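Local coordinates for putative exported protein (Bordetella pertussis Tohama I, PDB 2PFZ) that binds pyroglutamic acid as an extracytoplasmic solute receptor, probably for uptake through a tripartite ATP-independent periplasmic (TRAP) transporter, at residues L44-A47 with P48-K51; A90-K93 with L94-A97; A219-P222 with A223-Q226. All blocks are in the same frame, centred on the assembly; numbering follows the deposited sequence.

In the fold
The three contacts are local and follow one another along the chain. Interaction 1 turns the loop after strand 35-39 into helix 50-55, interaction 2 lies within helix 88-107, and interaction 3 starts helix 222-256. Their centres are 25 to 29 Å apart and none touches another; interactions 1 and 2 lie on opposite sides of the chain's centre. Interactions 2 and 3 are tied through helix 222-256, which begins at 222-226 and farther along packs against 90-97 through Trp240 and Glu236. Interaction 1 thus belongs to the part of the receptor near the ligand, with Ala47 about 7 Å from bound pyroglutamic acid, whereas interactions 2 and 3 belong to its helical framework.

Interaction 1: residues L44-A47 with P48-K51; sequences LYKA and PEIK
Glu49 turns back alongside Lys46 at the turn that leads into helix 50-55. Glu49 CB starts 3.4 Å from Lys46 O, and the chain then runs beside the lysine side chain, both pointing the same way. CG still passes near Lys46 O, and CD comes close to Lys46 N and CB. With CG swung beside its own backbone N (chi1 -59°) and the rest extended, the carboxylate arrives at the main chain of residue 46. There OE1 accepts the backbone N-H of Lys46, 3.0 Å from Lys46 N and almost straight at 175°, although the hydrogen arrives from well above the carboxylate plane. Glu49 OE1 also lies 3.6 Å from Tyr45 CA and near the plane of the tyrosine ring, at its edge by CD1. The second oxygen, Glu49 OE2, meets the aliphatic part of the lysine, 3.9 Å from Lys46 CD; Lys46 NZ is 5.2 Å from Glu49 OE2, so their opposite charges probably attract without pairing.

A glutamate reaching back to the N-H three residues earlier resembles one half of a capping box, and its side chain is long enough to return a carboxylate there. The turn is closed in the other direction by Glu49 N, which donates to Lys46 O at 2.8 Å across Ala47 and Pro48; proline, with its restricted phi, suits such a bend. In this family 7 receptor the bend places the small Ala47 inward, against Ala8, Asn68 and Gln163. Behind the turn, Ile50 CG1 rests 3.8 Å from Tyr45 CB, and both side chains also touch Pro6.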
ATOM      1  N   LEU A  44      10.309 -14.657  -4.110  1.00 19.32           N
ATOM      2  CA  LEU A  44      10.724 -15.424  -2.924  1.00 18.04           C
ATOM      3  C   LEU A  44       9.567 -15.633  -1.965  1.00 17.96           C
ATOM      4  O   LEU A  44       9.237 -16.772  -1.596  1.00 17.43           O
ATOM      5  CB  LEU A  44      11.853 -14.708  -2.188  1.00 17.48           C
ATOM      6  CG  LEU A  44      12.451 -15.508  -1.031  1.00 17.90           C
ATOM      7  CD1 LEU A  44      12.958 -16.908  -1.487  1.00 15.86           C
ATOM      8  CD2 LEU A  44      13.554 -14.693  -0.377  1.00 18.26           C
ATOM      9  N   TYR A  45       8.978 -14.520  -1.533  1.00 17.70           N
ATOM     10  CA  TYR A  45       7.735 -14.569  -0.774  1.00 17.87           C
ATOM     11  C   TYR A  45       6.676 -13.701  -1.434  1.00 18.05           C
ATOM     12  O   TYR A  45       7.004 -12.675  -2.052  1.00 17.56           O
ATOM     13  CB  TYR A  45       8.000 -14.117   0.660  1.00 17.88           C
ATOM     14  CG  TYR A  45       8.907 -15.087   1.377  1.00 17.57           C
ATOM     15  CD1 TYR A  45       8.405 -16.313   1.864  1.00 17.17           C
ATOM     16  CD2 TYR A  45      10.255 -14.801   1.563  1.00 17.52           C
ATOM     17  CE1 TYR A  45       9.232 -17.220   2.491  1.00 17.28           C
ATOM     18  CE2 TYR A  45      11.099 -15.709   2.219  1.00 16.32           C
ATOM     19  CZ  TYR A  45      10.585 -16.912   2.669  1.00 18.10           C
ATOM     20  OH  TYR A  45      11.440 -17.805   3.320  1.00 17.04           O
ATOM     21  N   LYS A  46       5.416 -14.114  -1.304  1.00 17.58           N
ATOM     22  CA  LYS A  46       4.281 -13.374  -1.904  1.00 17.28           C
ATOM     23  C   LYS A  46       3.714 -12.382  -0.892  1.00 17.03           C
ATOM     24  O   LYS A  46       4.005 -12.487   0.292  1.00 17.42           O
ATOM     25  CB  LYS A  46       3.183 -14.360  -2.290  1.00 17.19           C
ATOM     26  CG  LYS A  46       3.563 -15.316  -3.413  1.00 18.46           C
ATOM     27  CD  LYS A  46       2.559 -16.420  -3.459  1.00 22.30           C
ATOM     28  CE  LYS A  46       2.564 -17.127  -4.793  1.00 25.43           C
ATOM     29  NZ  LYS A  46       3.886 -17.704  -5.012  1.00 27.10           N
ATOM     30  N   ALA A  47       2.902 -11.433  -1.355  1.00 16.17           N
ATOM     31  CA  ALA A  47       2.406 -10.352  -0.486  1.00 16.09           C
ATOM     32  C   ALA A  47       1.868 -10.837   0.856  1.00 15.99           C
ATOM     33  O   ALA A  47       2.304 -10.313   1.911  1.00 15.89           O
ATOM     34  CB  ALA A  47       1.354  -9.495  -1.211  1.00 16.25           C
ATOM     35  N   PRO A  48       0.953 -11.836   0.850  1.00 16.04           N
ATOM     36  CA  PRO A  48       0.380 -12.255   2.128  1.00 16.66           C
ATOM     37  C   PRO A  48       1.371 -12.918   3.075  1.00 16.38           C
ATOM     38  O   PRO A  48       1.062 -13.040   4.276  1.00 16.40           O
ATOM     39  CB  PRO A  48      -0.691 -13.284   1.725  1.00 17.15           C
ATOM     40  CG  PRO A  48      -0.981 -13.003   0.275  1.00 17.97           C
ATOM     41  CD  PRO A  48       0.373 -12.613  -0.272  1.00 16.52           C
ATOM     42  N   GLU A  49       2.538 -13.306   2.543  1.00 15.80           N
ATOM     43  CA  GLU A  49       3.535 -14.121   3.285  1.00 16.24           C
ATOM     44  C   GLU A  49       4.662 -13.334   3.948  1.00 15.82           C
ATOM     45  O   GLU A  49       5.346 -13.856   4.840  1.00 14.78           O
ATOM     46  CB  GLU A  49       4.178 -15.148   2.354  1.00 17.84           C
ATOM     47  CG  GLU A  49       3.217 -16.111   1.714  1.00 19.61           C
ATOM     48  CD  GLU A  49       3.852 -16.940   0.613  1.00 24.00           C
ATOM     49  OE1 GLU A  49       5.016 -16.652   0.195  1.00 19.55           O
ATOM     50  OE2 GLU A  49       3.141 -17.864   0.138  1.00 25.72           O
ATOM     51  N   ILE A  50       4.855 -12.086   3.535  1.00 16.16           N
ATOM     52  CA  ILE A  50       6.119 -11.388   3.849  1.00 15.87           C
ATOM     53  C   ILE A  50       6.253 -11.056   5.353  1.00 17.17           C
ATOM     54  O   ILE A  50       7.357 -11.180   5.932  1.00 17.07           O
ATOM     55  CB  ILE A  50       6.399 -10.191   2.883  1.00 15.80           C
ATOM     56  CG1 ILE A  50       6.662 -10.704   1.453  1.00 15.40           C
ATOM     57  CG2 ILE A  50       7.593  -9.347   3.364  1.00 14.57           C
ATOM     58  CD1 ILE A  50       6.641  -9.623   0.376  1.00 15.06           C
ATOM     59  N   LYS A  51       5.142 -10.707   6.007  1.00 17.66           N
ATOM     60  CA  LYS A  51       5.221 -10.326   7.418  1.00 19.01           C
ATOM     61  C   LYS A  51       5.634 -11.533   8.252  1.00 19.07           C
ATOM     62  O   LYS A  51       6.506 -11.413   9.122  1.00 18.26           O
ATOM     63  CB  LYS A  51       3.914  -9.720   7.959  1.00 18.87           C
ATOM     64  CG  LYS A  51       4.022  -9.143   9.422  1.00 18.89           C
ATOM     65  CD  LYS A  51       2.609  -8.792  10.009  1.00 20.98           C
ATOM     66  CE  LYS A  51       2.175  -9.861  11.067  1.00 22.81           C
ATOM     67  NZ  LYS A  51       2.821 -11.262  10.824  1.00 29.26           N
TER

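Interaction 2: residues A90-K93 with L94-A97; sequences ASFK and LYQA
Phe92 and Tyr95, one helical turn apart, make an offset edge-to-face aromatic pair. The edge of the tyrosine is turned toward the face of the phenylalanine, with the planes at 87° and the ring centroids 5.7 Å apart. The nearest carbons are Phe92 CE1 and Tyr95 CD2, at 3.9 Å. Each side chain leaves the helix with CG opposite its own backbone N (chi1 -165° for Phe92), which sends the two rings out along the same flank of the helix.

A flat amide makes the second kind of contact. Gln96 CG lies 3.6 Å from Phe92 CE2, and the bend at chi2 (-50°) then folds the amide back, almost parallel to the phenyl plane. The carbonyl oxygen Gln96 OE1 approaches Phe92 CZ to 3.5 Å and also stands above the tyrosine ring, toward its rim. Glutamine suits this place because its CG methylene and flat amide can both lie against the phenyl ring.

Backbone hydrogen bonds give the regular frame. Each N-H of residues 94 to 97 donates to the carbonyl four positions earlier, from Leu94 N to Ala90 O at 2.8 Å through Ala97 N to Lys93 O at 3.1 Å.

The polar ends find partners elsewhere: Lys93 forms a salt bridge with Asp89, and Tyr95 OH is hydrogen-bonded to Glu236. Trp240 meets Phe92 edge-to-face, while Leu94 and Ala97 turn to Tyr298. This helix packs against helices 222-256 and 289-299 and strand 111-118 in the periplasmic solute-binding fold, and its side-chain contacts from i to i+3 and i to i+4 are typical of an alpha helix.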
ATOM      1  N   ALA A  90      -2.588  14.719   3.997  1.00 14.37           N
ATOM      2  CA  ALA A  90      -3.452  14.046   4.978  1.00 14.50           C
ATOM      3  C   ALA A  90      -2.949  12.637   5.229  1.00 13.95           C
ATOM      4  O   ALA A  90      -2.959  12.150   6.368  1.00 15.65           O
ATOM      5  CB  ALA A  90      -4.900  14.029   4.489  1.00 13.62           C
ATOM      6  N   SER A  91      -2.483  11.972   4.176  1.00 13.68           N
ATOM      7  CA  SER A  91      -1.952  10.614   4.312  1.00 14.35           C
ATOM      8  C   SER A  91      -0.705  10.593   5.210  1.00 14.51           C
ATOM      9  O   SER A  91      -0.579   9.718   6.076  1.00 14.30           O
ATOM     10  CB  SER A  91      -1.568  10.038   2.945  1.00 14.12           C
ATOM     11  OG  SER A  91      -0.980   8.738   3.095  1.00 16.80           O
ATOM     12  N   PHE A  92       0.222  11.525   4.988  1.00 13.91           N
ATOM     13  CA  PHE A  92       1.398  11.597   5.876  1.00 15.05           C
ATOM     14  C   PHE A  92       1.004  11.880   7.341  1.00 14.83           C
ATOM     15  O   PHE A  92       1.547  11.318   8.303  1.00 15.03           O
ATOM     16  CB  PHE A  92       2.410  12.631   5.387  1.00 15.29           C
ATOM     17  CG  PHE A  92       3.753  12.477   6.042  1.00 16.88           C
ATOM     18  CD1 PHE A  92       4.629  11.497   5.602  1.00 17.88           C
ATOM     19  CD2 PHE A  92       4.106  13.266   7.122  1.00 16.92           C
ATOM     20  CE1 PHE A  92       5.850  11.305   6.220  1.00 19.58           C
ATOM     21  CE2 PHE A  92       5.330  13.095   7.744  1.00 17.59           C
ATOM     22  CZ  PHE A  92       6.204  12.118   7.289  1.00 18.50           C
ATOM     23  N   LYS A  93       0.065  12.773   7.542  1.00 15.27           N
ATOM     24  CA  LYS A  93      -0.423  13.024   8.902  1.00 15.45           C
ATOM     25  C   LYS A  93      -1.131  11.823   9.521  1.00 15.56           C
ATOM     26  O   LYS A  93      -0.964  11.542  10.715  1.00 15.75           O
ATOM     27  CB  LYS A  93      -1.315  14.256   8.899  1.00 15.56           C
ATOM     28  CG  LYS A  93      -0.492  15.493   8.583  1.00 17.66           C
ATOM     29  CD  LYS A  93      -1.281  16.749   8.401  1.00 17.76           C
ATOM     30  CE  LYS A  93      -0.285  17.926   8.490  1.00 19.20           C
ATOM     31  NZ  LYS A  93      -0.523  19.030   7.529  1.00 21.40           N
ATOM     32  N   LEU A  94      -1.890  11.084   8.713  1.00 15.05           N
ATOM     33  CA  LEU A  94      -2.527   9.860   9.212  1.00 14.61           C
ATOM     34  C   LEU A  94      -1.457   8.880   9.629  1.00 14.83           C
ATOM     35  O   LEU A  94      -1.549   8.253  10.667  1.00 15.21           O
ATOM     36  CB  LEU A  94      -3.432   9.218   8.147  1.00 14.57           C
ATOM     37  CG  LEU A  94      -4.229   7.982   8.615  1.00 14.53           C
ATOM     38  CD1 LEU A  94      -5.158   8.315   9.811  1.00 13.42           C
ATOM     39  CD2 LEU A  94      -5.043   7.430   7.423  1.00 14.13           C
ATOM     40  N   TYR A  95      -0.442   8.743   8.785  1.00 13.75           N
ATOM     41  CA  TYR A  95       0.713   7.904   9.091  1.00 14.55           C
ATOM     42  C   TYR A  95       1.355   8.274  10.429  1.00 14.80           C
ATOM     43  O   TYR A  95       1.606   7.393  11.261  1.00 14.78           O
ATOM     44  CB  TYR A  95       1.735   8.036   7.947  1.00 13.61           C
ATOM     45  CG  TYR A  95       3.121   7.419   8.198  1.00 14.91           C
ATOM     46  CD1 TYR A  95       3.296   6.283   9.008  1.00 14.94           C
ATOM     47  CD2 TYR A  95       4.247   7.961   7.573  1.00 13.96           C
ATOM     48  CE1 TYR A  95       4.580   5.714   9.204  1.00 14.28           C
ATOM     49  CE2 TYR A  95       5.537   7.406   7.777  1.00 13.03           C
ATOM     50  CZ  TYR A  95       5.684   6.300   8.590  1.00 14.43           C
ATOM     51  OH  TYR A  95       6.951   5.754   8.728  1.00 16.57           O
ATOM     52  N   GLN A  96       1.667   9.552  10.622  1.00 15.60           N
ATOM     53  CA  GLN A  96       2.305  10.001  11.870  1.00 16.85           C
ATOM     54  C   GLN A  96       1.478   9.676  13.110  1.00 16.98           C
ATOM     55  O   GLN A  96       2.026   9.266  14.131  1.00 17.15           O
ATOM     56  CB  GLN A  96       2.626  11.497  11.790  1.00 17.34           C
ATOM     57  CG  GLN A  96       3.705  11.843  10.746  1.00 17.84           C
ATOM     58  CD  GLN A  96       4.969  10.986  10.855  1.00 20.34           C
ATOM     59  OE1 GLN A  96       5.243  10.142  10.003  1.00 22.51           O
ATOM     60  NE2 GLN A  96       5.751  11.220  11.883  1.00 20.10           N
ATOM     61  N   ALA A  97       0.153   9.814  12.993  1.00 16.98           N
ATOM     62  CA  ALA A  97      -0.802   9.416  14.034  1.00 16.63           C
ATOM     63  C   ALA A  97      -0.774   7.886  14.304  1.00 17.05           C
ATOM     64  O   ALA A  97      -0.831   7.419  15.469  1.00 17.47           O
ATOM     65  CB  ALA A  97      -2.193   9.848  13.613  1.00 16.83           C
TER

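Interaction 3: residues A219-P222 with A223-Q226; sequences ALDP and ATQQ
A helix N-cap joins Asp221 to Thr224 at the start of helix 222-256. The carboxylate oxygen Asp221 OD2 accepts the backbone N-H of Thr224 at 3.0 Å from Thr224 N, with an N-H...O angle of 157° and the donor standing above the carboxylate plane. To reach it, Asp221 takes the first torsion that sets CG between its own backbone N and carbonyl carbon (chi1 63°), which curls the short side chain over the first turn. Aspartate suits the position because its carboxylate is just long enough to substitute for the carbonyl that an earlier turn would have offered.

The threonine hydroxyl joins the cap from the same face of the carboxylate as the backbone N-H: Thr224 OG1 lies 2.9 Å from Asp221 OD2 and nearly as close to OD1, in weak bonds between which its one proton is not settled. Main-chain bonding then takes over, with Gln225 N donating to Asp221 O at 2.9 Å and Gln226 N to Pro222 O at 3.0 Å. Proline fits the first position of the helix, since its missing N-H is not needed there.

Leu220, just ahead of the cap, closes the apolar side, its CD2 4.1 Å from Thr224 CG2 and its CB against Gln225 CG; it also touches Thr1. Threonine therefore suits 224 twice over, giving its hydroxyl to the carboxylate and its methyl to Leu220. Gln225 NE2 is hydrogen-bonded to Phe217 O, binding the helix to the preceding one, 214-218.

A carboxylate at this end probably interacts favourably with the positive end of the helix dipole.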
ATOM      1  N   ALA A 219      21.990  -8.212  15.894  1.00 25.29           N
ATOM      2  CA  ALA A 219      23.235  -8.901  15.582  1.00 26.22           C
ATOM      3  C   ALA A 219      24.249  -7.995  14.888  1.00 26.70           C
ATOM      4  O   ALA A 219      25.445  -8.309  14.861  1.00 27.90           O
ATOM      5  CB  ALA A 219      22.961 -10.138  14.738  1.00 26.02           C
ATOM      6  N   LEU A 220      23.790  -6.870  14.348  1.00 26.06           N
ATOM      7  CA  LEU A 220      24.666  -5.950  13.627  1.00 26.07           C
ATOM      8  C   LEU A 220      25.408  -5.064  14.614  1.00 26.64           C
ATOM      9  O   LEU A 220      24.915  -4.785  15.704  1.00 25.75           O
ATOM     10  CB  LEU A 220      23.856  -5.020  12.707  1.00 25.49           C
ATOM     11  CG  LEU A 220      22.804  -5.539  11.717  1.00 24.68           C
ATOM     12  CD1 LEU A 220      21.956  -4.347  11.272  1.00 24.08           C
ATOM     13  CD2 LEU A 220      23.406  -6.258  10.516  1.00 23.79           C
ATOM     14  N   ASP A 221      26.568  -4.576  14.199  1.00 28.19           N
ATOM     15  CA  ASP A 221      27.309  -3.624  15.016  1.00 29.75           C
ATOM     16  C   ASP A 221      26.606  -2.273  14.968  1.00 29.98           C
ATOM     17  O   ASP A 221      25.866  -1.991  14.002  1.00 29.30           O
ATOM     18  CB  ASP A 221      28.772  -3.526  14.569  1.00 30.41           C
ATOM     19  CG  ASP A 221      28.922  -3.005  13.160  1.00 31.60           C
ATOM     20  OD1 ASP A 221      29.189  -3.820  12.263  1.00 35.11           O
ATOM     21  OD2 ASP A 221      28.785  -1.782  12.946  1.00 35.76           O
ATOM     22  N   PRO A 222      26.775  -1.464  16.037  1.00 30.65           N
ATOM     23  CA  PRO A 222      26.146  -0.139  16.168  1.00 30.48           C
ATOM     24  C   PRO A 222      26.222   0.781  14.953  1.00 30.09           C
ATOM     25  O   PRO A 222      25.218   1.414  14.630  1.00 29.91           O
ATOM     26  CB  PRO A 222      26.864   0.465  17.383  1.00 30.95           C
ATOM     27  CG  PRO A 222      27.116  -0.733  18.238  1.00 31.22           C
ATOM     28  CD  PRO A 222      27.536  -1.808  17.253  1.00 30.45           C
ATOM     29  N   ALA A 223      27.376   0.862  14.292  1.00 29.43           N
ATOM     30  CA  ALA A 223      27.520   1.732  13.126  1.00 29.00           C
ATOM     31  C   ALA A 223      26.653   1.253  11.961  1.00 28.53           C
ATOM     32  O   ALA A 223      26.039   2.063  11.253  1.00 27.48           O
ATOM     33  CB  ALA A 223      28.967   1.824  12.690  1.00 29.37           C
ATOM     34  N   THR A 224      26.625  -0.068  11.777  1.00 27.74           N
ATOM     35  CA  THR A 224      25.825  -0.705  10.735  1.00 27.15           C
ATOM     36  C   THR A 224      24.331  -0.537  11.020  1.00 26.45           C
ATOM     37  O   THR A 224      23.553  -0.277  10.117  1.00 26.03           O
ATOM     38  CB  THR A 224      26.221  -2.183  10.575  1.00 27.11           C
ATOM     39  OG1 THR A 224      27.631  -2.250  10.300  1.00 27.63           O
ATOM     40  CG2 THR A 224      25.457  -2.841   9.421  1.00 26.86           C
ATOM     41  N   GLN A 225      23.938  -0.684  12.280  1.00 26.21           N
ATOM     42  CA  GLN A 225      22.575  -0.346  12.702  1.00 26.02           C
ATOM     43  C   GLN A 225      22.208   1.086  12.312  1.00 25.85           C
ATOM     44  O   GLN A 225      21.160   1.328  11.711  1.00 26.15           O
ATOM     45  CB  GLN A 225      22.432  -0.511  14.216  1.00 26.05           C
ATOM     46  CG  GLN A 225      22.615  -1.921  14.704  1.00 26.02           C
ATOM     47  CD  GLN A 225      22.343  -2.065  16.176  1.00 27.89           C
ATOM     48  OE1 GLN A 225      22.244  -1.071  16.914  1.00 31.45           O
ATOM     49  NE2 GLN A 225      22.223  -3.296  16.626  1.00 29.26           N
ATOM     50  N   GLN A 226      23.089   2.029  12.628  1.00 25.73           N
ATOM     51  CA  GLN A 226      22.812   3.435  12.360  1.00 25.56           C
ATOM     52  C   GLN A 226      22.795   3.710  10.874  1.00 24.65           C
ATOM     53  O   GLN A 226      21.983   4.507  10.407  1.00 25.13           O
ATOM     54  CB  GLN A 226      23.772   4.356  13.129  1.00 26.46           C
ATOM     55  CG  GLN A 226      23.505   4.343  14.645  1.00 28.48           C
ATOM     56  CD  GLN A 226      22.013   4.503  14.979  1.00 32.21           C
ATOM     57  OE1 GLN A 226      21.458   5.599  14.873  1.00 36.81           O
ATOM     58  NE2 GLN A 226      21.361   3.399  15.376  1.00 35.86           N
TER